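Side-chain contacts in cystathionine gamma-lyase (Saccharomyces cerevisiae, PDB 1N8P), which belongs to the Cys/Met metabolism family of PLP-dependent enzymes and carries pyridoxal-5'-phosphate covalently bound to the protein: residues P55-L60 with A236-F241; E61-A66 with R248-L253; S80-T85 with I196-A201; L182-S187 with K203-H208. All coordinates share one frame; numbering follows the deposited sequence.

Interaction 1: P55-L60 with A236-F241; sequences PNRENL and AIPSPF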
# COMPACT_ATOMS: atom_id res chain seq x y z
N PRO A 55 -2.26 13.19 9.95
CA PRO A 55 -2.45 13.97 8.72
C PRO A 55 -3.43 13.46 7.65
O PRO A 55 -4.28 14.21 7.14
CB PRO A 55 -1.03 14.10 8.17
CG PRO A 55 -0.35 12.88 8.70
CD PRO A 55 -0.85 12.81 10.11
N ASN A 56 -3.29 12.19 7.29
CA ASN A 56 -4.16 11.61 6.26
C ASN A 56 -5.66 11.66 6.57
O ASN A 56 -6.46 11.94 5.70
CB ASN A 56 -3.71 10.18 5.96
CG ASN A 56 -2.36 10.13 5.25
OD1 ASN A 56 -1.55 9.27 5.53
ND2 ASN A 56 -2.13 11.06 4.31
N ARG A 57 -6.03 11.39 7.82
CA ARG A 57 -7.42 11.42 8.22
C ARG A 57 -7.85 12.87 8.19
O ARG A 57 -8.73 13.26 7.41
CB ARG A 57 -7.58 10.87 9.63
CG ARG A 57 -8.99 10.42 9.93
CD ARG A 57 -9.07 9.76 11.29
NE ARG A 57 -8.98 10.74 12.36
CZ ARG A 57 -8.22 10.59 13.45
NH1 ARG A 57 -7.47 9.50 13.60
NH2 ARG A 57 -8.21 11.54 14.38
N GLU A 58 -7.22 13.67 9.05
CA GLU A 58 -7.51 15.10 9.16
C GLU A 58 -7.66 15.75 7.80
O GLU A 58 -8.66 16.41 7.53
CB GLU A 58 -6.39 15.79 9.93
CG GLU A 58 -6.64 17.25 10.21
CD GLU A 58 -5.38 17.97 10.65
OE1 GLU A 58 -4.51 18.22 9.78
OE2 GLU A 58 -5.25 18.25 11.87
N ASN A 59 -6.68 15.58 6.93
CA ASN A 59 -6.80 16.20 5.63
C ASN A 59 -8.02 15.72 4.88
O ASN A 59 -8.64 16.50 4.18
CB ASN A 59 -5.56 15.95 4.78
CG ASN A 59 -4.39 16.81 5.19
OD1 ASN A 59 -4.56 17.93 5.70
ND2 ASN A 59 -3.18 16.31 4.95
N LEU A 60 -8.35 14.44 5.01
CA LEU A 60 -9.52 13.89 4.34
C LEU A 60 -10.70 14.63 4.88
O LEU A 60 -11.44 15.27 4.14
CB LEU A 60 -9.67 12.40 4.64
CG LEU A 60 -11.05 11.73 4.49
CD1 LEU A 60 -11.51 11.80 3.07
CD2 LEU A 60 -10.98 10.27 4.96
N ALA A 236 -12.98 3.54 16.70
CA ALA A 236 -13.47 3.06 15.41
C ALA A 236 -12.97 4.01 14.33
O ALA A 236 -13.75 4.59 13.58
CB ALA A 236 -14.96 3.03 15.41
N ILE A 237 -11.65 4.16 14.25
CA ILE A 237 -11.06 5.07 13.29
C ILE A 237 -10.59 4.41 12.03
O ILE A 237 -10.25 3.23 12.02
CB ILE A 237 -9.88 5.81 13.91
CG1 ILE A 237 -9.07 4.83 14.76
CG2 ILE A 237 -10.40 7.02 14.72
CD1 ILE A 237 -7.80 5.40 15.35
N PRO A 238 -10.55 5.17 10.93
CA PRO A 238 -10.13 4.66 9.64
C PRO A 238 -8.63 4.54 9.67
O PRO A 238 -8.01 5.07 10.58
CB PRO A 238 -10.62 5.74 8.69
CG PRO A 238 -10.32 7.01 9.49
CD PRO A 238 -10.75 6.64 10.89
N SER A 239 -8.03 3.88 8.69
CA SER A 239 -6.59 3.76 8.71
C SER A 239 -6.00 4.88 7.87
O SER A 239 -6.68 5.46 7.02
CB SER A 239 -6.17 2.42 8.16
OG SER A 239 -5.48 2.58 6.93
N PRO A 240 -4.72 5.22 8.11
CA PRO A 240 -4.11 6.28 7.34
C PRO A 240 -4.14 5.97 5.86
O PRO A 240 -4.35 6.86 5.04
CB PRO A 240 -2.69 6.31 7.88
CG PRO A 240 -2.86 5.96 9.28
CD PRO A 240 -3.85 4.82 9.23
N PHE A 241 -3.93 4.70 5.52
CA PHE A 241 -3.92 4.27 4.12
C PHE A 241 -5.30 4.39 3.46
O PHE A 241 -5.43 4.91 2.36
CB PHE A 241 -3.41 2.82 4.05
CG PHE A 241 -3.43 2.22 2.66
CD1 PHE A 241 -2.39 2.46 1.78
CD2 PHE A 241 -4.50 1.44 2.23
CE1 PHE A 241 -2.40 1.93 0.49
CE2 PHE A 241 -4.52 0.90 0.94
CZ PHE A 241 -3.46 1.15 0.07
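Asn-56, in the first turn of helix 55-67, and Pro-240, where helix 240-250 begins, bring the two backbones closest, with 5.4 Å between their CA atoms. Here the side chain of Asn-56 crosses the proline at about a right angle, and its CB rests 3.5 Å from the carbonyl O of Pro-240. The amide beyond it is engaged by a loop instead: OD1 accepts from Ser-30 N while ND2 donates to Pro-28 O, which fixes its rotation.

Arg-57 makes the second half of the contact. Its CG stands anti to the backbone N (chi1 -160°), and the chain runs on extended until it bends at chi3 (74°). The straight part passes across the ring of Pro-238, with CD 3.5 Å from CG of the proline; beyond the bend, CG2 of Ile-237 lies over one face of the guanidinium, 4.0 Å from NH1. That same NH1 donates to the backbone O of Arg-51, so the charged end is anchored while its aliphatic stem does the packing. Between the two prolines, Ser-239 is the N-cap of helix 240-250; its OG receives Phe-241 N in a weak bond of 3.0 Å and also bonds to Asp-242 N.

Ala-75 of strand 72-76 touches Arg-57, Leu-60 and Pro-238 alike, while Gln-231 of helix 221-234 meets Arg-57 and Ile-237, so the paired segments lie against both strand 72-76 and helix 221-234.

Interaction 2: E61-A66 with R248-L253; sequences ERAVAA and RGLKTL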
# COMPACT_ATOMS: atom_id res chain seq x y z
N GLU A 61 -10.85 14.56 6.19
CA GLU A 61 -11.92 15.24 6.90
C GLU A 61 -12.14 16.69 6.47
O GLU A 61 -13.25 17.11 6.25
CB GLU A 61 -11.65 15.14 8.40
CG GLU A 61 -11.70 13.69 8.91
CD GLU A 61 -11.41 13.58 10.37
OE1 GLU A 61 -10.91 14.58 10.92
OE2 GLU A 61 -11.65 12.51 10.97
N ARG A 62 -11.06 17.45 6.33
CA ARG A 62 -11.16 18.84 5.90
C ARG A 62 -11.77 18.90 4.53
O ARG A 62 -12.67 19.71 4.24
CB ARG A 62 -9.78 19.48 5.83
CG ARG A 62 -9.06 19.66 7.15
CD ARG A 62 -7.72 20.31 6.90
NE ARG A 62 -6.83 20.18 8.06
CZ ARG A 62 -6.92 20.91 9.16
NH1 ARG A 62 -7.86 21.85 9.26
NH2 ARG A 62 -6.07 20.70 10.16
N ALA A 63 -11.27 18.04 3.65
CA ALA A 63 -11.77 18.00 2.28
C ALA A 63 -13.25 17.64 2.23
O ALA A 63 -14.03 18.37 1.64
CB ALA A 63 -10.95 17.03 1.44
N VAL A 64 -13.65 16.54 2.87
CA VAL A 64 -15.06 16.17 2.84
C VAL A 64 -15.95 17.30 3.36
O VAL A 64 -16.92 17.70 2.70
CB VAL A 64 -15.35 14.88 3.62
CG1 VAL A 64 -16.84 14.68 3.72
CG2 VAL A 64 -14.73 13.70 2.91
N ALA A 65 -15.63 17.83 4.55
CA ALA A 65 -16.39 18.93 5.14
C ALA A 65 -16.55 20.08 4.15
O ALA A 65 -17.65 20.60 3.95
CB ALA A 65 -15.67 19.42 6.39
N ALA A 66 -15.44 20.48 3.52
CA ALA A 66 -15.46 21.55 2.53
C ALA A 66 -16.40 21.24 1.40
O ALA A 66 -17.16 22.10 0.96
CB ALA A 66 -14.07 21.79 1.96
N ARG A 248 -7.82 10.47 -2.32
CA ARG A 248 -7.37 10.41 -3.71
C ARG A 248 -8.48 10.08 -4.70
O ARG A 248 -8.39 10.42 -5.88
CB ARG A 248 -6.25 9.39 -3.79
CG ARG A 248 -5.82 9.01 -5.12
CD ARG A 248 -4.70 8.05 -4.93
NE ARG A 248 -3.90 7.90 -6.14
CZ ARG A 248 -4.40 7.55 -7.32
NH1 ARG A 248 -5.72 7.31 -7.45
NH2 ARG A 248 -3.57 7.40 -8.35
N GLY A 249 -9.54 9.42 -4.24
CA GLY A 249 -10.63 9.12 -5.13
C GLY A 249 -11.57 10.32 -5.16
O GLY A 249 -12.19 10.66 -6.18
N LEU A 250 -11.67 11.01 -4.03
CA LEU A 250 -12.55 12.18 -3.97
C LEU A 250 -12.19 13.29 -4.99
O LEU A 250 -13.02 14.13 -5.33
CB LEU A 250 -12.53 12.70 -2.53
CG LEU A 250 -13.03 14.04 -1.98
CD1 LEU A 250 -12.88 13.93 -0.48
CD2 LEU A 250 -12.25 15.22 -2.52
N LYS A 251 -10.96 13.29 -5.50
CA LYS A 251 -10.53 14.33 -6.45
C LYS A 251 -11.23 14.29 -7.80
O LYS A 251 -11.11 15.23 -8.58
CB LYS A 251 -9.01 14.24 -6.70
CG LYS A 251 -8.17 14.11 -5.44
CD LYS A 251 -7.46 15.39 -5.08
CE LYS A 251 -6.43 15.12 -4.00
NZ LYS A 251 -5.44 16.22 -3.93
N THR A 252 -11.94 13.21 -8.09
CA THR A 252 -12.63 13.08 -9.37
C THR A 252 -14.13 12.93 -9.12
O THR A 252 -14.90 12.76 -10.05
CB THR A 252 -12.12 11.86 -10.18
OG1 THR A 252 -11.86 10.77 -9.30
CG2 THR A 252 -10.81 12.18 -10.91
N LEU A 253 -14.53 13.03 -7.85
CA LEU A 253 -15.92 12.90 -7.46
C LEU A 253 -16.85 13.70 -8.33
O LEU A 253 -17.93 13.22 -8.72
CB LEU A 253 -16.13 13.35 -6.02
CG LEU A 253 -17.54 13.43 -5.42
CD1 LEU A 253 -18.21 12.07 -5.37
CD2 LEU A 253 -17.41 13.99 -4.01
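Leu-250, near the end of helix 240-250, reaches across to Ala-63 and Val-64 of helix 55-67 with a single methyl group. CB starts out toward the partner helix but stays too far back to meet it; its neighbour is the backbone O of Ile-205, in a nearby loop. CG, placed opposite the backbone N by a chi1 of 166°, carries the chain onward and serves as the branch point. From there CD1 continues the extended line, with chi2 at 174°, and so becomes the foremost atom. It lies 3.9 Å from CG2 of Val-64 and 4.1 Å from CB of Ala-63, bridging two successive residues of the helix. The other branch, CD2, stands further off, 4.5 Å from CB of Ala-63.

On the helix side, the side chain of Val-64 meets the leucine at a slant. The backbones remain well apart, 8.3 Å between the CA atoms of Val-64 and Leu-250, a gap filled by the extended leucine and the valine methyl it meets.

Just past this point the chain turns. Gly-249 O accepts both Thr-252 N and Thr-252 OG1, the latter at 3.1 Å, from the same face of its carbonyl plane, and Arg-256 NH2 donates to it as well. A type I beta turn from Leu-250 to Leu-253 closes with Leu-253 N bound to Leu-250 O. This is plain apolar packing of one helix against the last, weakly bonded turn of another, followed by a type I turn into helix 253-271.

Interaction 3: S80-T85 with I196-A201; sequences SATTAT and IVVHSA. With PLP (pyridoxal-5'-phosphate), chain E.
Thr-82 and Val-198 meet through methyl groups that their first torsions push forward: in Val-198, CG1 is anti to the backbone N (chi1 171°), and in Thr-82 the same place is taken by CG2. These two carbons lie 4.0 Å apart as the two side chains run alongside one another, pointing opposite ways. The threonine's OG1, beside the backbone N, bonds to Ser-78 O, just ahead of helix 79-88.

Toward the N-terminal end of the helix and the C-terminal end of the strand, both segments grip pyridoxal-5'-phosphate. Phosphate oxygen O3P takes two bonds from Ser-80: one from its backbone N at 2.9 Å, nearly straight at 176°, and one from OG, also 2.9 Å. Ser-200 OG donates to the bridging O4P at 2.7 Å. Gly-79 N, with Tyr-49 OH and Arg-51 NH2 of the second subunit, adds further bonds. Lying at the first turn of a helix, the phosphate probably also gains from the positive end of the helix dipole.

Strand 196-200 runs inside the seven-stranded sheet between strands 174-178 and 214-218. Helix 79-88 covers it, Thr-82 also touching Leu-216 of strand 214-218, while Thr-83 reaches helix 104-112.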
# COMPACT_ATOMS: atom_id res chain seq x y z
N SER A 80 -21.32 2.45 8.96
CA SER A 80 -21.85 1.86 10.18
C SER A 80 -21.26 2.37 11.49
O SER A 80 -21.99 2.59 12.45
CB SER A 80 -21.69 0.34 10.13
OG SER A 80 -22.40 -0.16 9.03
N ALA A 81 -19.94 2.51 11.53
CA ALA A 81 -19.26 3.00 12.72
C ALA A 81 -19.64 4.46 12.97
O ALA A 81 -19.70 4.90 14.11
CB ALA A 81 -17.76 2.89 12.52
N THR A 82 -19.91 5.17 11.87
CA THR A 82 -20.27 6.59 11.87
C THR A 82 -21.69 6.79 12.37
O THR A 82 -22.01 7.83 12.97
CB THR A 82 -20.14 7.17 10.44
OG1 THR A 82 -18.78 7.09 10.02
CG2 THR A 82 -20.56 8.60 10.40
N THR A 83 -22.55 5.82 12.11
CA THR A 83 -23.93 5.89 12.56
C THR A 83 -23.89 5.49 14.02
O THR A 83 -24.67 5.97 14.84
CB THR A 83 -24.79 4.88 11.82
OG1 THR A 83 -24.95 5.29 10.45
CG2 THR A 83 -26.14 4.74 12.48
N ALA A 84 -22.95 4.61 14.33
CA ALA A 84 -22.78 4.09 15.68
C ALA A 84 -22.32 5.14 16.67
O ALA A 84 -22.84 5.21 17.78
CB ALA A 84 -21.80 2.92 15.68
N THR A 85 -21.34 5.93 16.27
CA THR A 85 -20.83 6.97 17.14
C THR A 85 -21.96 7.96 17.40
O THR A 85 -22.09 8.47 18.51
CB THR A 85 -19.64 7.66 16.49
OG1 THR A 85 -18.67 6.66 16.17
CG2 THR A 85 -19.01 8.72 17.43
N ILE A 196 -26.47 16.94 10.96
CA ILE A 196 -25.35 16.09 10.58
C ILE A 196 -25.58 15.42 9.23
O ILE A 196 -26.70 14.99 8.94
CB ILE A 196 -25.07 14.97 11.61
CG1 ILE A 196 -25.22 15.47 13.03
CG2 ILE A 196 -23.64 14.51 11.51
CD1 ILE A 196 -24.86 14.43 14.07
N VAL A 197 -24.51 15.33 8.44
CA VAL A 197 -24.51 14.67 7.13
C VAL A 197 -23.64 13.45 7.29
O VAL A 197 -22.48 13.58 7.66
CB VAL A 197 -23.84 15.47 6.05
CG1 VAL A 197 -24.78 15.62 4.88
CG2 VAL A 197 -23.37 16.79 6.58
N VAL A 198 -24.20 12.28 7.00
CA VAL A 198 -23.46 11.02 7.10
C VAL A 198 -23.18 10.47 5.69
O VAL A 198 -23.96 10.70 4.77
CB VAL A 198 -24.27 9.97 7.87
CG1 VAL A 198 -23.62 8.64 7.77
CG2 VAL A 198 -24.37 10.35 9.31
N HIS A 199 -22.07 9.77 5.51
CA HIS A 199 -21.74 9.19 4.22
C HIS A 199 -21.03 7.90 4.43
O HIS A 199 -20.31 7.71 5.41
CB HIS A 199 -20.76 10.01 3.43
CG HIS A 199 -21.32 11.26 2.86
ND1 HIS A 199 -21.85 11.31 1.59
CD2 HIS A 199 -21.34 12.53 3.33
CE1 HIS A 199 -22.16 12.56 1.29
NE2 HIS A 199 -21.86 13.32 2.33
N SER A 200 -21.25 7.00 3.49
CA SER A 200 -20.56 5.74 3.47
C SER A 200 -19.60 6.13 2.33
O SER A 200 -20.00 6.23 1.17
CB SER A 200 -21.51 4.65 3.03
OG SER A 200 -20.82 3.44 3.02
N ALA A 201 -18.34 6.42 2.69
CA ALA A 201 -17.35 6.86 1.72
C ALA A 201 -16.89 5.72 0.83
O ALA A 201 -16.04 5.89 -0.06
CB ALA A 201 -16.15 7.49 2.45
N1 PLP E . -25.55 3.35 4.30
C2 PLP E . -25.87 3.41 2.96
C2A PLP E . -26.96 4.41 2.59
C3 PLP E . -25.10 2.50 2.06
O3 PLP E . -25.45 2.66 0.76
C4 PLP E . -24.10 1.62 2.59
C4A PLP E . -23.36 0.68 1.69
C5 PLP E . -23.87 1.67 4.06
C6 PLP E . -24.60 2.53 4.86
C5A PLP E . -22.75 0.79 4.64
O4P PLP E . -21.51 1.46 4.74
P PLP E . -20.29 0.72 5.39
O1P PLP E . -19.18 1.61 5.10
O2P PLP E . -20.17 -0.60 4.68
O3P PLP E . -20.69 0.57 6.78

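Interaction 4: L182-S187 with K203-H208; sequences LSPYIS and KYINGH. With PLP (pyridoxal-5'-phosphate), chain E.
The loop that anchors pyridoxal-5'-phosphate packs against segment 182-187 through the two residues following its lysine: Tyr-204 against Ser-183, and Ile-205 against Pro-184. Lys-203 itself is joined covalently to the ligand, NZ to C4A at 1.4 Å, consistent with the internal aldimine of PLP enzymes. Its side chain reaches C4A by a bent path, turning at chi2 (68°) and again at chi4.

Tyr-204 touches with the root of its side chain: CB stands 4.0 Å from CB of Ser-183, where the CA atoms of the same two residues come to 6.3 Å, the nearest backbone approach. Next to it, CG1 of Ile-205 meets CD of Pro-184 at 4.1 Å, the two side chains crossing at about a right angle. Both touches are between carbon atoms, made by the two residues after the lysine and not by Lys-203 itself.

Further on the loop folds back on itself. Asn-206 OD1 accepts from His-208 N, 2.8 Å and 161° at the hydrogen, in an Asx turn, and Gly-207 between them has the positive phi (62°) that glycine accommodates readily. Arg-256 NH1 also holds Tyr-204 O.

His-199 of strand 196-200 lies beside both Pro-184 and Ile-205. Segment 182-187 lies against helix 253-271 through Val-257, which packs on Ser-183, while the loop meets helix 240-250 through Ile-205, on Thr-246 and Leu-250, and helix 253-271 through Arg-256.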
# COMPACT_ATOMS: atom_id res chain seq x y z
N LEU A 182 -26.23 10.40 -3.23
CA LEU A 182 -26.13 11.57 -4.11
C LEU A 182 -24.72 12.15 -4.04
O LEU A 182 -24.23 12.66 -5.03
CB LEU A 182 -27.16 12.62 -3.72
CG LEU A 182 -28.64 12.28 -3.95
CD1 LEU A 182 -29.50 13.41 -3.39
CD2 LEU A 182 -28.92 12.11 -5.45
N SER A 183 -24.09 12.07 -2.87
CA SER A 183 -22.72 12.57 -2.67
C SER A 183 -22.57 14.09 -2.57
O SER A 183 -23.36 14.83 -3.12
CB SER A 183 -21.85 12.18 -3.83
OG SER A 183 -21.89 13.25 -4.74
N PRO A 184 -21.53 14.57 -1.87
CA PRO A 184 -21.36 16.02 -1.77
C PRO A 184 -21.70 16.78 -3.07
O PRO A 184 -22.36 17.79 -3.04
CB PRO A 184 -19.88 16.15 -1.39
CG PRO A 184 -19.72 14.98 -0.43
CD PRO A 184 -20.45 13.86 -1.15
N TYR A 185 -21.29 16.27 -4.21
CA TYR A 185 -21.53 16.95 -5.47
C TYR A 185 -22.99 17.34 -5.77
O TYR A 185 -23.29 18.50 -6.02
CB TYR A 185 -20.97 16.12 -6.65
CG TYR A 185 -21.03 16.88 -7.96
CD1 TYR A 185 -20.36 18.10 -8.10
CD2 TYR A 185 -21.82 16.44 -9.02
CE1 TYR A 185 -20.47 18.87 -9.24
CE2 TYR A 185 -21.94 17.20 -10.18
CZ TYR A 185 -21.26 18.43 -10.27
OH TYR A 185 -21.36 19.25 -11.39
N ILE A 186 -23.88 16.37 -5.78
CA ILE A 186 -25.28 16.58 -6.08
C ILE A 186 -26.06 17.32 -5.01
O ILE A 186 -27.00 18.03 -5.33
CB ILE A 186 -26.01 15.23 -6.35
CG1 ILE A 186 -25.40 14.54 -7.57
CG2 ILE A 186 -27.55 15.48 -6.55
CD1 ILE A 186 -26.05 13.24 -7.90
N SER A 187 -25.69 17.18 -3.75
CA SER A 187 -26.45 17.84 -2.71
C SER A 187 -25.70 18.10 -1.42
O SER A 187 -24.73 17.42 -1.08
CB SER A 187 -27.68 17.01 -2.41
OG SER A 187 -28.46 17.62 -1.41
N LYS A 203 -18.83 4.19 -1.12
CA LYS A 203 -19.47 4.37 -2.39
C LYS A 203 -18.89 5.45 -3.30
O LYS A 203 -17.81 5.27 -3.82
CB LYS A 203 -20.97 4.57 -2.13
CG LYS A 203 -21.70 3.27 -1.76
CD LYS A 203 -21.33 2.69 -0.41
CE LYS A 203 -21.82 1.25 -0.26
NZ LYS A 203 -22.13 0.99 1.15
N TYR A 204 -19.58 6.57 -3.46
CA TYR A 204 -19.13 7.64 -4.35
C TYR A 204 -17.91 8.47 -4.04
O TYR A 204 -17.22 8.88 -4.98
CB TYR A 204 -20.27 8.64 -4.62
CG TYR A 204 -21.50 8.00 -5.19
CD1 TYR A 204 -22.40 7.34 -4.36
CD2 TYR A 204 -21.74 8.01 -6.56
CE1 TYR A 204 -23.53 6.70 -4.89
CE2 TYR A 204 -22.85 7.37 -7.11
CZ TYR A 204 -23.75 6.72 -6.27
OH TYR A 204 -24.86 6.09 -6.79
N ILE A 205 -17.64 8.76 -2.77
CA ILE A 205 -16.47 9.59 -2.40
C ILE A 205 -15.14 8.91 -2.82
O ILE A 205 -14.45 9.41 -3.70
CB ILE A 205 -16.50 9.94 -0.84
CG1 ILE A 205 -17.64 10.92 -0.57
CG2 ILE A 205 -15.19 10.55 -0.37
CD1 ILE A 205 -17.97 11.07 0.90
N ASN A 206 -14.77 7.79 -2.22
CA ASN A 206 -13.55 7.14 -2.66
C ASN A 206 -13.84 6.71 -4.09
O ASN A 206 -13.02 6.94 -5.00
CB ASN A 206 -13.25 5.91 -1.82
CG ASN A 206 -12.20 5.04 -2.46
OD1 ASN A 206 -12.48 4.26 -3.37
ND2 ASN A 206 -10.98 5.19 -2.02
N GLY A 207 -15.01 6.07 -4.22
CA GLY A 207 -15.54 5.61 -5.48
C GLY A 207 -14.84 4.58 -6.33
O GLY A 207 -15.21 4.40 -7.50
N HIS A 208 -13.83 3.90 -5.80
CA HIS A 208 -13.15 2.90 -6.60
C HIS A 208 -13.32 1.50 -6.00
O HIS A 208 -12.63 0.55 -6.38
CB HIS A 208 -11.69 3.30 -6.75
CG HIS A 208 -11.51 4.51 -7.62
ND1 HIS A 208 -11.21 4.42 -8.95
CD2 HIS A 208 -11.67 5.82 -7.36
CE1 HIS A 208 -11.21 5.62 -9.49
NE2 HIS A 208 -11.49 6.49 -8.55
N1 PLP E . -25.55 3.35 4.30
C2 PLP E . -25.87 3.41 2.96
C2A PLP E . -26.96 4.41 2.59
C3 PLP E . -25.10 2.50 2.06
O3 PLP E . -25.45 2.66 0.76
C4 PLP E . -24.10 1.62 2.59
C4A PLP E . -23.36 0.68 1.69
C5 PLP E . -23.87 1.67 4.06
C6 PLP E . -24.60 2.53 4.86
C5A PLP E . -22.75 0.79 4.64
O4P PLP E . -21.51 1.46 4.74
P PLP E . -20.29 0.72 5.39
O1P PLP E . -19.18 1.61 5.10
O2P PLP E . -20.17 -0.60 4.68
O3P PLP E . -20.69 0.57 6.78

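Overall arrangement
All four contacts are buried, but at different depths. Interactions 3 and 4 are centred about 8 Å from the chain's centre and share pyridoxal-5'-phosphate, one through phosphate hydrogen bonds, the other through a covalent bond. Interactions 1 and 2 lie further out, at about 19 and 14 Å, and join the same pair of helices, 55-67 and 240-250: proline and arginine packing at one end, bare methyl groups at the other. The sets interlock. Ala-236 packs on Ala-81, linking interactions 1 and 3; Leu-253 lies against Tyr-204, linking 2 and 4; and Ala-201 O with Asn-206 N, probably hydrogen-bonded, links 3 and 4. Interactions 1 and 3 both touch the second subunit, 2 and 4 the third.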